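Local coordinates for uncharacterized protein MJ0754 (PDB 3Q4N) that is of unknown function but has a ferritin-like four-helix bundle fold and binds metal, probably at a dinuclear centre, at residues S53-H57 with G142-H146. Numbering follows the deposited sequence.
Sequences SEQTH and GSRNH
H57 and H146 approach each other from opposite directions, one from each helix, their imidazole rings meeting obliquely with planes 36° apart and centroids 5.5 Å from one another. At the edge of the H57 ring, near its plane, lie G142 CA and S143 N, the former 3.9 Å from H57 NE2. The H146 ring has G142 O over the centre of one face, a carbonyl from the preceding turn of its own helix, while S53 OG approaches its edge in the plane. A weak hydrogen bond links S53 OG and H146 NE2, 3.4 Å apart, and either could be the donor. With chi1 at -165°, the S53 hydroxyl lies beside its own carbonyl carbon and reaches the H146 edge. On the ND1 side, the bent E54 side chain delivers its carboxylate at a slant to the ring plane, with E54 OE2 3.5 Å from H146 ND1. H57 ND1 hydrogen-bonds instead to E28 OE1, on helix 15-42, and S143 OG to E113 OE1, on helix 102-125. E54 OE1 also lies close to E28 OE1. A leucine in place of H146 would probably leave S53 OG without its ring nitrogen mate and put a hydrocarbon branch against the E54 carboxylate. Such a buried cluster of glutamates and histidines is consistent with the dinuclear metal centre of a ferritin-like bundle. The two short segments run nearly antiparallel, at 160° with axes 11.4 Å apart, joining helix 45-68 to helix 130-155 inside the four-helix bundle; helix 15-42 packs against E54, and helix 102-125 meets S143.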
ATOM      1  N   SER B  53     -21.519   4.218   8.225  1.00 65.03           N
ATOM      2  CA  SER B  53     -20.832   3.015   8.609  1.00 64.30           C
ATOM      3  C   SER B  53     -19.404   3.326   9.001  1.00 64.00           C
ATOM      4  O   SER B  53     -18.895   2.832  10.017  1.00 63.70           O
ATOM      5  CB  SER B  53     -20.835   2.031   7.463  1.00 64.19           C
ATOM      6  OG  SER B  53     -20.474   0.758   7.939  1.00 64.29           O
ATOM      7  N   GLU B  54     -18.753   4.154   8.189  1.00 63.66           N
ATOM      8  CA  GLU B  54     -17.379   4.560   8.470  1.00 63.01           C
ATOM      9  C   GLU B  54     -17.267   5.339   9.783  1.00 62.43           C
ATOM     10  O   GLU B  54     -16.198   5.335  10.404  1.00 62.26           O
ATOM     11  CB  GLU B  54     -16.748   5.295   7.281  1.00 63.05           C
ATOM     12  CG  GLU B  54     -16.561   4.400   6.034  1.00 63.35           C
ATOM     13  CD  GLU B  54     -15.323   3.508   6.117  1.00 64.63           C
ATOM     14  OE1 GLU B  54     -14.583   3.687   7.097  1.00 63.11           O
ATOM     15  OE2 GLU B  54     -15.079   2.637   5.216  1.00 65.24           O
ATOM     16  N   GLN B  55     -18.370   5.964  10.223  1.00 61.73           N
ATOM     17  CA  GLN B  55     -18.421   6.558  11.568  1.00 60.95           C
ATOM     18  C   GLN B  55     -18.320   5.454  12.592  1.00 61.80           C
ATOM     19  O   GLN B  55     -17.418   5.495  13.433  1.00 61.86           O
ATOM     20  CB  GLN B  55     -19.675   7.381  11.821  1.00 59.93           C
ATOM     21  CG  GLN B  55     -19.750   7.945  13.241  1.00 56.76           C
ATOM     22  CD  GLN B  55     -18.621   8.912  13.554  1.00 53.99           C
ATOM     23  OE1 GLN B  55     -18.496   9.960  12.938  1.00 51.42           O
ATOM     24  NE2 GLN B  55     -17.794   8.559  14.519  1.00 54.06           N
ATOM     25  N   THR B  56     -19.234   4.483  12.519  1.00 62.45           N
ATOM     26  CA  THR B  56     -19.115   3.239  13.287  1.00 63.86           C
ATOM     27  C   THR B  56     -17.655   2.791  13.352  1.00 63.95           C
ATOM     28  O   THR B  56     -17.067   2.737  14.420  1.00 63.60           O
ATOM     29  CB  THR B  56     -19.933   2.060  12.661  1.00 64.45           C
ATOM     30  OG1 THR B  56     -21.302   2.448  12.464  1.00 65.99           O
ATOM     31  CG2 THR B  56     -19.859   0.810  13.539  1.00 63.71           C
ATOM     32  N   HIS B  57     -17.071   2.485  12.200  1.00 64.69           N
ATOM     33  CA  HIS B  57     -15.669   2.068  12.151  1.00 65.77           C
ATOM     34  C   HIS B  57     -14.743   3.033  12.929  1.00 66.21           C
ATOM     35  O   HIS B  57     -13.784   2.600  13.581  1.00 66.46           O
ATOM     36  CB  HIS B  57     -15.179   1.992  10.702  1.00 66.10           C
ATOM     37  CG  HIS B  57     -15.763   0.872   9.887  1.00 66.88           C
ATOM     38  ND1 HIS B  57     -15.055   0.247   8.879  1.00 66.00           N
ATOM     39  CD2 HIS B  57     -16.986   0.287   9.904  1.00 67.74           C
ATOM     40  CE1 HIS B  57     -15.813  -0.674   8.317  1.00 66.69           C
ATOM     41  NE2 HIS B  57     -16.989  -0.675   8.920  1.00 67.54           N
ATOM     42  N   GLY B 142     -16.676  -5.175   7.263  1.00 69.95           N
ATOM     43  CA  GLY B 142     -17.430  -3.971   6.857  1.00 69.54           C
ATOM     44  C   GLY B 142     -16.940  -3.384   5.545  1.00 69.55           C
ATOM     45  O   GLY B 142     -17.732  -2.987   4.706  1.00 69.26           O
ATOM     46  N   SER B 143     -15.625  -3.354   5.361  1.00 70.07           N
ATOM     47  CA  SER B 143     -15.010  -2.779   4.161  1.00 70.74           C
ATOM     48  C   SER B 143     -15.272  -3.580   2.897  1.00 70.95           C
ATOM     49  O   SER B 143     -15.468  -3.009   1.824  1.00 71.43           O
ATOM     50  CB  SER B 143     -13.494  -2.598   4.341  1.00 70.89           C
ATOM     51  OG  SER B 143     -13.190  -1.299   4.837  1.00 71.37           O
ATOM     52  N   ARG B 144     -15.268  -4.901   3.022  1.00 71.10           N
ATOM     53  CA  ARG B 144     -15.562  -5.761   1.887  1.00 71.32           C
ATOM     54  C   ARG B 144     -16.959  -5.470   1.322  1.00 71.26           C
ATOM     55  O   ARG B 144     -17.146  -5.423   0.099  1.00 71.25           O
ATOM     56  CB  ARG B 144     -15.395  -7.229   2.273  1.00 71.37           C
ATOM     57  CG  ARG B 144     -13.932  -7.657   2.430  1.00 73.39           C
ATOM     58  CD  ARG B 144     -13.746  -9.178   2.315  1.00 77.86           C
ATOM     59  NE  ARG B 144     -13.887  -9.908   3.584  1.00 80.61           N
ATOM     60  CZ  ARG B 144     -12.867 -10.454   4.248  1.00 82.41           C
ATOM     61  NH1 ARG B 144     -11.626 -10.353   3.771  1.00 82.08           N
ATOM     62  NH2 ARG B 144     -13.085 -11.106   5.391  1.00 83.68           N
ATOM     63  N   ASN B 145     -17.918  -5.244   2.223  1.00 71.02           N
ATOM     64  CA  ASN B 145     -19.267  -4.850   1.858  1.00 70.65           C
ATOM     65  C   ASN B 145     -19.354  -3.537   1.125  1.00 70.09           C
ATOM     66  O   ASN B 145     -20.197  -3.366   0.234  1.00 70.35           O
ATOM     67  CB  ASN B 145     -20.136  -4.772   3.096  1.00 71.22           C
ATOM     68  CG  ASN B 145     -21.003  -5.984   3.246  1.00 73.10           C
ATOM     69  OD1 ASN B 145     -20.494  -7.099   3.366  1.00 76.33           O
ATOM     70  ND2 ASN B 145     -22.325  -5.791   3.212  1.00 73.76           N
ATOM     71  N   HIS B 146     -18.499  -2.601   1.505  1.00 69.10           N
ATOM     72  CA  HIS B 146     -18.458  -1.317   0.817  1.00 68.55           C
ATOM     73  C   HIS B 146     -17.976  -1.469  -0.633  1.00 68.38           C
ATOM     74  O   HIS B 146     -18.573  -0.911  -1.563  1.00 68.21           O
ATOM     75  CB  HIS B 146     -17.606  -0.313   1.596  1.00 68.22           C
ATOM     76  CG  HIS B 146     -18.080  -0.078   3.000  1.00 67.23           C
ATOM     77  ND1 HIS B 146     -17.218   0.177   4.045  1.00 67.94           N
ATOM     78  CD2 HIS B 146     -19.323  -0.084   3.534  1.00 64.92           C
ATOM     79  CE1 HIS B 146     -17.914   0.321   5.160  1.00 66.08           C
ATOM     80  NE2 HIS B 146     -19.192   0.171   4.875  1.00 63.52           N
TER